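Long-range contacts in fatty Acyl-Adenylate Ligase (Escherichia coli, PDB 3PBK), which belongs to the AMP-binding enzymes of the ANL clan, proteins built from a large N-terminal body followed by a smaller C-terminal domain: residues Leu295-Trp300 with Gln324-Asp328; Leu122-Cys126 with Leu180-Ser184; Gln473-Tyr477 with Asp489-Phe493. One frame throughout, in Å; residues are numbered along the deposited sequence.

Contact 1 of 3, residues Leu295-Trp300 with Gln324-Asp328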
loop_
_atom_site.group_PDB
_atom_site.type_symbol
_atom_site.label_atom_id
_atom_site.label_comp_id
_atom_site.label_asym_id
_atom_site.label_seq_id
_atom_site.Cartn_x
_atom_site.Cartn_y
_atom_site.Cartn_z
ATOM N N LEU A 295 23.358 12.137 -9.040
ATOM C CA LEU A 295 22.839 10.777 -9.111
ATOM C C LEU A 295 23.745 9.743 -9.760
ATOM O O LEU A 295 24.192 9.893 -10.895
ATOM C CB LEU A 295 21.470 10.762 -9.791
ATOM C CG LEU A 295 20.446 11.691 -9.153
ATOM C CD1 LEU A 295 19.072 11.366 -9.688
ATOM C CD2 LEU A 295 20.495 11.568 -7.641
ATOM N N ASP A 296 24.008 8.690 -9.006
ATOM C CA ASP A 296 24.506 7.462 -9.573
ATOM C C ASP A 296 23.626 6.375 -9.016
ATOM O O ASP A 296 23.440 6.292 -7.813
ATOM C CB ASP A 296 25.932 7.209 -9.151
ATOM C CG ASP A 296 26.501 6.001 -9.823
ATOM O OD1 ASP A 296 26.086 5.726 -10.973
ATOM O OD2 ASP A 296 27.347 5.325 -9.200
ATOM N N LEU A 297 23.073 5.542 -9.883
ATOM C CA LEU A 297 22.029 4.623 -9.458
ATOM C C LEU A 297 22.367 3.163 -9.727
ATOM O O LEU A 297 21.499 2.300 -9.665
ATOM C CB LEU A 297 20.702 5.004 -10.122
ATOM C CG LEU A 297 19.688 5.762 -9.263
ATOM C CD1 LEU A 297 20.369 6.564 -8.174
ATOM C CD2 LEU A 297 18.806 6.633 -10.127
ATOM N N SER A 298 23.635 2.894 -10.011
ATOM C CA SER A 298 24.101 1.530 -10.267
ATOM C C SER A 298 23.930 0.618 -9.051
ATOM O O SER A 298 23.756 -0.591 -9.183
ATOM C CB SER A 298 25.565 1.565 -10.706
ATOM O OG SER A 298 26.253 2.645 -10.088
ATOM N N CYS A 299 23.973 1.225 -7.873
ATOM C CA CYS A 299 23.814 0.532 -6.605
ATOM C C CYS A 299 22.377 0.027 -6.398
ATOM O O CYS A 299 22.127 -0.912 -5.621
ATOM C CB CYS A 299 24.174 1.494 -5.475
ATOM S SG CYS A 299 23.058 2.944 -5.392
ATOM N N TRP A 300 21.434 0.675 -7.075
ATOM C CA TRP A 300 20.033 0.320 -6.938
ATOM C C TRP A 300 19.814 -1.047 -7.562
ATOM O O TRP A 300 19.742 -1.176 -8.783
ATOM C CB TRP A 300 19.138 1.362 -7.608
ATOM C CG TRP A 300 17.714 1.328 -7.133
ATOM C CD1 TRP A 300 17.146 0.397 -6.314
ATOM C CD2 TRP A 300 16.672 2.252 -7.467
ATOM N NE1 TRP A 300 15.820 0.691 -6.104
ATOM C CE2 TRP A 300 15.502 1.825 -6.805
ATOM C CE3 TRP A 300 16.612 3.400 -8.257
ATOM C CZ2 TRP A 300 14.288 2.508 -6.909
ATOM C CZ3 TRP A 300 15.402 4.079 -8.353
ATOM C CH2 TRP A 300 14.261 3.632 -7.684
ATOM N N GLN A 324 20.744 7.674 -18.061
ATOM C CA GLN A 324 21.913 8.564 -18.004
ATOM C C GLN A 324 22.641 8.635 -16.644
ATOM O O GLN A 324 23.823 8.980 -16.585
ATOM C CB GLN A 324 21.552 9.970 -18.491
ATOM C CG GLN A 324 20.391 10.605 -17.745
ATOM C CD GLN A 324 19.914 11.903 -18.386
ATOM O OE1 GLN A 324 20.701 12.822 -18.617
ATOM N NE2 GLN A 324 18.614 11.983 -18.669
ATOM N N VAL A 325 21.945 8.309 -15.560
ATOM C CA VAL A 325 22.579 8.249 -14.248
ATOM C C VAL A 325 22.691 6.811 -13.765
ATOM O O VAL A 325 22.751 6.549 -12.569
ATOM C CB VAL A 325 21.803 9.064 -13.205
ATOM C CG1 VAL A 325 21.873 10.544 -13.539
ATOM C CG2 VAL A 325 20.362 8.577 -13.126
ATOM N N ASN A 326 22.692 5.883 -14.712
ATOM C CA ASN A 326 22.953 4.467 -14.444
ATOM C C ASN A 326 21.857 3.685 -13.755
ATOM O O ASN A 326 22.150 2.780 -12.981
ATOM C CB ASN A 326 24.255 4.272 -13.671
ATOM C CG ASN A 326 25.450 4.635 -14.483
ATOM O OD1 ASN A 326 25.745 5.821 -14.662
ATOM N ND2 ASN A 326 26.146 3.627 -15.010
ATOM N N PHE A 327 20.605 4.014 -14.035
ATOM C CA PHE A 327 19.523 3.145 -13.610
ATOM C C PHE A 327 19.373 1.964 -14.577
ATOM O O PHE A 327 19.088 2.147 -15.762
ATOM C CB PHE A 327 18.209 3.914 -13.503
ATOM C CG PHE A 327 17.042 3.049 -13.139
ATOM C CD1 PHE A 327 16.840 2.655 -11.824
ATOM C CD2 PHE A 327 16.157 2.609 -14.113
ATOM C CE1 PHE A 327 15.771 1.848 -11.489
ATOM C CE2 PHE A 327 15.086 1.800 -13.783
ATOM C CZ PHE A 327 14.893 1.419 -12.476
ATOM N N ASP A 328 19.576 0.750 -14.077
ATOM C CA ASP A 328 19.354 -0.440 -14.887
ATOM C C ASP A 328 17.871 -0.810 -14.847
ATOM O O ASP A 328 17.317 -1.069 -13.781
ATOM C CB ASP A 328 20.217 -1.599 -14.378
ATOM C CG ASP A 328 20.096 -2.854 -15.241
ATOM O OD1 ASP A 328 19.495 -2.787 -16.343
ATOM O OD2 ASP A 328 20.612 -3.912 -14.813
#

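Contact 2 of 3, residues Leu122-Cys126 with Leu180-Ser184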
loop_
_atom_site.group_PDB
_atom_site.type_symbol
_atom_site.label_atom_id
_atom_site.label_comp_id
_atom_site.label_asym_id
_atom_site.label_seq_id
_atom_site.Cartn_x
_atom_site.Cartn_y
_atom_site.Cartn_z
ATOM N N LEU A 122 -12.793 3.808 13.697
ATOM C CA LEU A 122 -11.663 2.950 13.976
ATOM C C LEU A 122 -11.763 2.461 15.419
ATOM O O LEU A 122 -11.545 1.282 15.709
ATOM C CB LEU A 122 -10.370 3.729 13.758
ATOM C CG LEU A 122 -8.993 3.064 13.940
ATOM C CD1 LEU A 122 -8.792 2.389 15.313
ATOM C CD2 LEU A 122 -8.706 2.100 12.812
ATOM N N LEU A 123 -12.109 3.380 16.317
ATOM C CA LEU A 123 -12.210 3.082 17.743
ATOM C C LEU A 123 -13.385 2.161 18.056
ATOM O O LEU A 123 -13.284 1.268 18.899
ATOM C CB LEU A 123 -12.326 4.377 18.547
ATOM C CG LEU A 123 -11.008 5.048 18.929
ATOM C CD1 LEU A 123 -9.891 4.601 18.009
ATOM C CD2 LEU A 123 -11.151 6.556 18.915
ATOM N N ALA A 124 -14.503 2.375 17.376
ATOM C CA ALA A 124 -15.656 1.522 17.593
ATOM C C ALA A 124 -15.342 0.102 17.154
ATOM O O ALA A 124 -15.872 -0.851 17.719
ATOM C CB ALA A 124 -16.849 2.050 16.844
ATOM N N SER A 125 -14.469 -0.028 16.156
ATOM C CA SER A 125 -14.137 -1.332 15.583
ATOM C C SER A 125 -13.185 -2.186 16.427
ATOM O O SER A 125 -13.310 -3.417 16.447
ATOM C CB SER A 125 -13.570 -1.192 14.170
ATOM O OG SER A 125 -13.378 -2.475 13.592
ATOM N N CYS A 126 -12.238 -1.551 17.114
ATOM C CA CYS A 126 -11.268 -2.325 17.888
ATOM C C CYS A 126 -11.104 -1.933 19.366
ATOM O O CYS A 126 -10.317 -2.541 20.081
ATOM C CB CYS A 126 -9.905 -2.394 17.168
ATOM S SG CYS A 126 -9.077 -0.808 16.829
ATOM N N LEU A 180 -3.140 -4.804 14.002
ATOM C CA LEU A 180 -4.315 -4.746 13.143
ATOM C C LEU A 180 -4.101 -3.733 12.039
ATOM O O LEU A 180 -3.645 -2.629 12.293
ATOM C CB LEU A 180 -5.557 -4.364 13.945
ATOM C CG LEU A 180 -5.936 -5.251 15.123
ATOM C CD1 LEU A 180 -7.254 -4.786 15.723
ATOM C CD2 LEU A 180 -6.033 -6.684 14.656
ATOM N N GLN A 181 -4.447 -4.103 10.815
ATOM C CA GLN A 181 -4.236 -3.229 9.677
ATOM C C GLN A 181 -5.551 -2.690 9.156
ATOM O O GLN A 181 -6.354 -3.442 8.607
ATOM C CB GLN A 181 -3.516 -3.982 8.565
ATOM C CG GLN A 181 -3.302 -3.158 7.311
ATOM C CD GLN A 181 -2.429 -1.943 7.552
ATOM O OE1 GLN A 181 -1.200 -2.030 7.556
ATOM N NE2 GLN A 181 -3.065 -0.794 7.739
ATOM N N TYR A 182 -5.764 -1.384 9.304
ATOM C CA TYR A 182 -7.074 -0.803 9.000
ATOM C C TYR A 182 -7.256 -0.162 7.623
ATOM O O TYR A 182 -8.349 0.300 7.296
ATOM C CB TYR A 182 -7.516 0.163 10.096
ATOM C CG TYR A 182 -8.312 -0.519 11.171
ATOM C CD1 TYR A 182 -7.690 -1.028 12.307
ATOM C CD2 TYR A 182 -9.683 -0.667 11.052
ATOM C CE1 TYR A 182 -8.414 -1.654 13.302
ATOM C CE2 TYR A 182 -10.419 -1.293 12.039
ATOM C CZ TYR A 182 -9.778 -1.789 13.165
ATOM O OH TYR A 182 -10.507 -2.416 14.155
ATOM N N THR A 183 -6.212 -0.139 6.808
ATOM C CA THR A 183 -6.368 0.445 5.485
ATOM C C THR A 183 -7.520 -0.211 4.725
ATOM O O THR A 183 -8.022 0.343 3.747
ATOM C CB THR A 183 -5.067 0.363 4.636
ATOM O OG1 THR A 183 -4.774 -1.006 4.289
ATOM C CG2 THR A 183 -3.890 1.015 5.380
ATOM N N SER A 184 -7.951 -1.378 5.190
ATOM C CA SER A 184 -8.915 -2.188 4.442
ATOM C C SER A 184 -10.396 -1.766 4.533
ATOM O O SER A 184 -11.245 -2.323 3.827
ATOM C CB SER A 184 -8.759 -3.665 4.812
ATOM O OG SER A 184 -7.468 -4.113 4.462
#

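Contact 3 of 3, residues Gln473-Tyr477 with Asp489-Phe493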
loop_
_atom_site.group_PDB
_atom_site.type_symbol
_atom_site.label_atom_id
_atom_site.label_comp_id
_atom_site.label_asym_id
_atom_site.label_seq_id
_atom_site.Cartn_x
_atom_site.Cartn_y
_atom_site.Cartn_z
ATOM N N GLN A 473 -9.472 2.246 -15.954
ATOM C CA GLN A 473 -8.160 2.818 -16.228
ATOM C C GLN A 473 -7.829 2.929 -17.717
ATOM O O GLN A 473 -6.965 3.727 -18.101
ATOM C CB GLN A 473 -7.062 2.021 -15.515
ATOM C CG GLN A 473 -6.831 0.611 -16.071
ATOM C CD GLN A 473 -7.398 -0.497 -15.185
ATOM O OE1 GLN A 473 -8.499 -0.382 -14.631
ATOM N NE2 GLN A 473 -6.640 -1.584 -15.053
ATOM N N ASP A 474 -8.489 2.120 -18.546
ATOM C CA ASP A 474 -8.312 2.193 -19.996
ATOM C C ASP A 474 -8.956 3.465 -20.541
ATOM O O ASP A 474 -8.503 4.023 -21.543
ATOM C CB ASP A 474 -8.929 0.981 -20.689
ATOM C CG ASP A 474 -8.096 -0.274 -20.527
ATOM O OD1 ASP A 474 -6.965 -0.167 -20.000
ATOM O OD2 ASP A 474 -8.574 -1.368 -20.925
ATOM N N ILE A 475 -10.028 3.906 -19.884
ATOM C CA ILE A 475 -10.715 5.128 -20.260
ATOM C C ILE A 475 -10.000 6.321 -19.658
ATOM O O ILE A 475 -9.788 7.315 -20.339
ATOM C CB ILE A 475 -12.181 5.108 -19.805
ATOM C CG1 ILE A 475 -12.992 4.179 -20.703
ATOM C CG2 ILE A 475 -12.794 6.515 -19.816
ATOM C CD1 ILE A 475 -14.476 4.224 -20.430
ATOM N N GLU A 476 -9.615 6.222 -18.388
ATOM C CA GLU A 476 -8.905 7.312 -17.730
ATOM C C GLU A 476 -7.610 7.645 -18.462
ATOM O O GLU A 476 -7.165 8.796 -18.469
ATOM C CB GLU A 476 -8.607 6.960 -16.283
ATOM C CG GLU A 476 -9.839 6.830 -15.434
ATOM C CD GLU A 476 -9.639 5.882 -14.262
ATOM O OE1 GLU A 476 -8.499 5.392 -14.080
ATOM O OE2 GLU A 476 -10.625 5.622 -13.531
ATOM N N TYR A 477 -7.004 6.632 -19.075
ATOM C CA TYR A 477 -5.783 6.832 -19.837
ATOM C C TYR A 477 -5.960 7.944 -20.857
ATOM O O TYR A 477 -5.111 8.824 -20.966
ATOM C CB TYR A 477 -5.384 5.547 -20.544
ATOM C CG TYR A 477 -4.136 5.647 -21.401
ATOM C CD1 TYR A 477 -2.874 5.553 -20.831
ATOM C CD2 TYR A 477 -4.223 5.806 -22.770
ATOM C CE1 TYR A 477 -1.740 5.630 -21.596
ATOM C CE2 TYR A 477 -3.095 5.882 -23.540
ATOM C CZ TYR A 477 -1.852 5.793 -22.952
ATOM O OH TYR A 477 -0.717 5.864 -23.727
ATOM N N ASP A 489 -5.679 11.903 -11.444
ATOM C CA ASP A 489 -6.542 13.063 -11.598
ATOM C C ASP A 489 -7.894 12.650 -12.166
ATOM O O ASP A 489 -8.894 13.322 -11.954
ATOM C CB ASP A 489 -5.886 14.095 -12.518
ATOM C CG ASP A 489 -4.825 14.920 -11.818
ATOM O OD1 ASP A 489 -4.674 14.796 -10.576
ATOM O OD2 ASP A 489 -4.144 15.703 -12.521
ATOM N N ALA A 490 -7.920 11.540 -12.894
ATOM C CA ALA A 490 -9.139 11.111 -13.571
ATOM C C ALA A 490 -9.692 9.807 -13.007
ATOM O O ALA A 490 -8.951 8.842 -12.825
ATOM C CB ALA A 490 -8.898 10.986 -15.072
ATOM N N ILE A 491 -10.998 9.810 -12.736
ATOM C CA ILE A 491 -11.728 8.658 -12.221
ATOM C C ILE A 491 -12.894 8.312 -13.138
ATOM O O ILE A 491 -13.688 9.188 -13.504
ATOM C CB ILE A 491 -12.360 8.964 -10.878
ATOM C CG1 ILE A 491 -11.320 9.464 -9.895
ATOM C CG2 ILE A 491 -13.060 7.737 -10.330
ATOM C CD1 ILE A 491 -11.948 10.174 -8.713
ATOM N N ALA A 492 -13.009 7.035 -13.492
ATOM C CA ALA A 492 -14.120 6.579 -14.308
ATOM C C ALA A 492 -14.951 5.529 -13.572
ATOM O O ALA A 492 -14.427 4.687 -12.851
ATOM C CB ALA A 492 -13.620 6.049 -15.638
ATOM N N PHE A 493 -16.263 5.608 -13.742
ATOM C CA PHE A 493 -17.166 4.611 -13.190
ATOM C C PHE A 493 -18.506 4.687 -13.907
ATOM O O PHE A 493 -18.771 5.632 -14.657
ATOM C CB PHE A 493 -17.341 4.807 -11.687
ATOM C CG PHE A 493 -17.889 6.149 -11.312
ATOM C CD1 PHE A 493 -17.041 7.216 -11.071
ATOM C CD2 PHE A 493 -19.254 6.347 -11.198
ATOM C CE1 PHE A 493 -17.547 8.453 -10.722
ATOM C CE2 PHE A 493 -19.762 7.577 -10.857
ATOM C CZ PHE A 493 -18.908 8.633 -10.617
#

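Contact 1 of 3, residues Leu295-Trp300 with Gln324-Asp328
The Schellman motif that ends helix 312-322, with Asn326 at its C-prime position, brings Val325, Asn326 and Phe327 against Leu295-Trp300, the loop leading into strand 302-305. One backbone bond joins the two: Leu297 N-H donates to Val325 O at 2.9 Å, nearly in line with the carbonyl bond (171° at the oxygen) although bent at the hydrogen. Beneath it Val325 spreads its two methyls over two leucines. CG1 meets Leu295 CB at 3.8 Å, while CG2 runs beside Leu297 CD2 at 3.9 Å, the two side chains pointing the same way. Further along, Phe327 extends its ring with CG anti to the backbone N (chi1 177°) and presents an edge to the face of Trp300. The pair is an offset edge-to-face stack with planes at 64°, and Phe327 CE1 lies over the rim of the indole near CE3. Phe318 and Phe332 add edge-to-face partners to Phe327, as Trp261 does to Trp300. On the outer side Asp296 OD1 comes within 3.6 Å of Asn326 CB, the Asp296 carboxylate nearly perpendicular to the Asn326 amide, and accepts a weak hydrogen bond from Ser298 OG. The chemistry is therefore graded: polar groups lie toward the solvent side, one backbone bond joins the segments, and aliphatic and aromatic packing fills the buried side between two loops that each precede a core strand.

Contact 2 of 3, residues Leu122-Cys126 with Leu180-Ser184
A buried helix-to-loop contact joins Leu122, Ser125 and Cys126, in the last turns of helix 112-126, to Tyr182, which follows directly on strand 177-181. The tyrosine ring reaches across to the helix and is met by three residues in different ways. Leu122 CD2 is modelled over one ring face, as in a CH-pi contact, but too near to be taken literally. Ser125 approaches at the edge instead: its OG lies in the ring plane and shares a 2.9 Å hydrogen bond with Tyr182 OH, in which either hydroxyl could be the donor. With OG anti to the backbone N (chi1 -174°), the serine points its hydroxyl from the helix toward the phenol. Cys126 comes obliquely, SG 4.7 Å from the centroid of the Tyr182 ring and 58° off its normal, a sulfur-aromatic contact, with SG 3.7 Å from Tyr182 CE1. Its CB also packs on Leu180 CD1 at 3.9 Å, bringing the strand itself into the contact. Strand 99-103 also takes part, for Val101 touches both Cys126 and Tyr182. The bond to Ser125 OG thus holds the end of the phenol against the helix. Thr183, the next residue, touches the bound 5'-O-[(S)-(dodecanoyloxy)(hydroxy)phosphoryl]adenosine. Tyr182 stands at the start of the serine-, threonine- and glycine-rich loop between strands 177-181 and 193-196, the P-loop-like signature of the ANL family.

Contact 3 of 3, residues Gln473-Tyr477 with Asp489-Phe493
Glu476, on helix 472-479, reaches across to the backbone of strand 490-494 and uses its two carboxylate oxygens for two different tasks. CG lies anti to the carbonyl carbon (chi1 -66°) and the chain stays extended beyond it, which carries the carboxylate past Ala490 toward Ala492. There OE2 accepts the Ala492 N-H at 2.8 Å, at 146° about the hydrogen, through its anti lone pair, the one turned away from the other oxygen. OE1 makes a salt bridge with Arg553 of helix 553-564, which would favour the charged carboxylate and probably steadies its rotation. On its way the side chain runs CG alongside Ala490 O. With only a methyl on Ala490 and on Ala492 the helix can come near: Glu476 CA lies 5.6 Å from Ala490 CA, and Glu476 CB lies 4.2 Å from Ala490 CB. Beside the glutamate, Ile475 turns CG2 onto Ala492 CB at 4.3 Å, while its remaining neighbours include Ile525 and Phe529 of helix 511-529. Ile491 and Phe493, pointing away from the helix, bond through their backbones to strand 500-505. Within its sheet strand 490-494 is outermost, so the carboxylate meets a backbone N-H on the edge strand. The axes of segments 473-477 and 490-493 make an angle of 137° in their N-to-C directions, a packing of helix on sheet that belongs to the small alpha/beta C-terminal domain of ANL proteins.

From the N terminus, contact 2 comes first, closing a loop of 53 intervening residues between helix 112-126 and the end of strand 177-181. Contact 1 follows, closing 23 residues and joining the loop before strand 302-305 to the one before strand 332-337. Contact 3 is the shortest, with 11 residues between; it ties helix 472-479 to the edge strand 490-494 of a three-stranded sheet. The three run in series, so none nests in or crosses another. Contacts 1 and 2 both belong to the AMP-binding region, yet flank the chain's centre on opposite sides, their centres about 40 Å apart. The centre of contact 3 is about 29 Å from that of contact 2 and about 33 Å from that of contact 1.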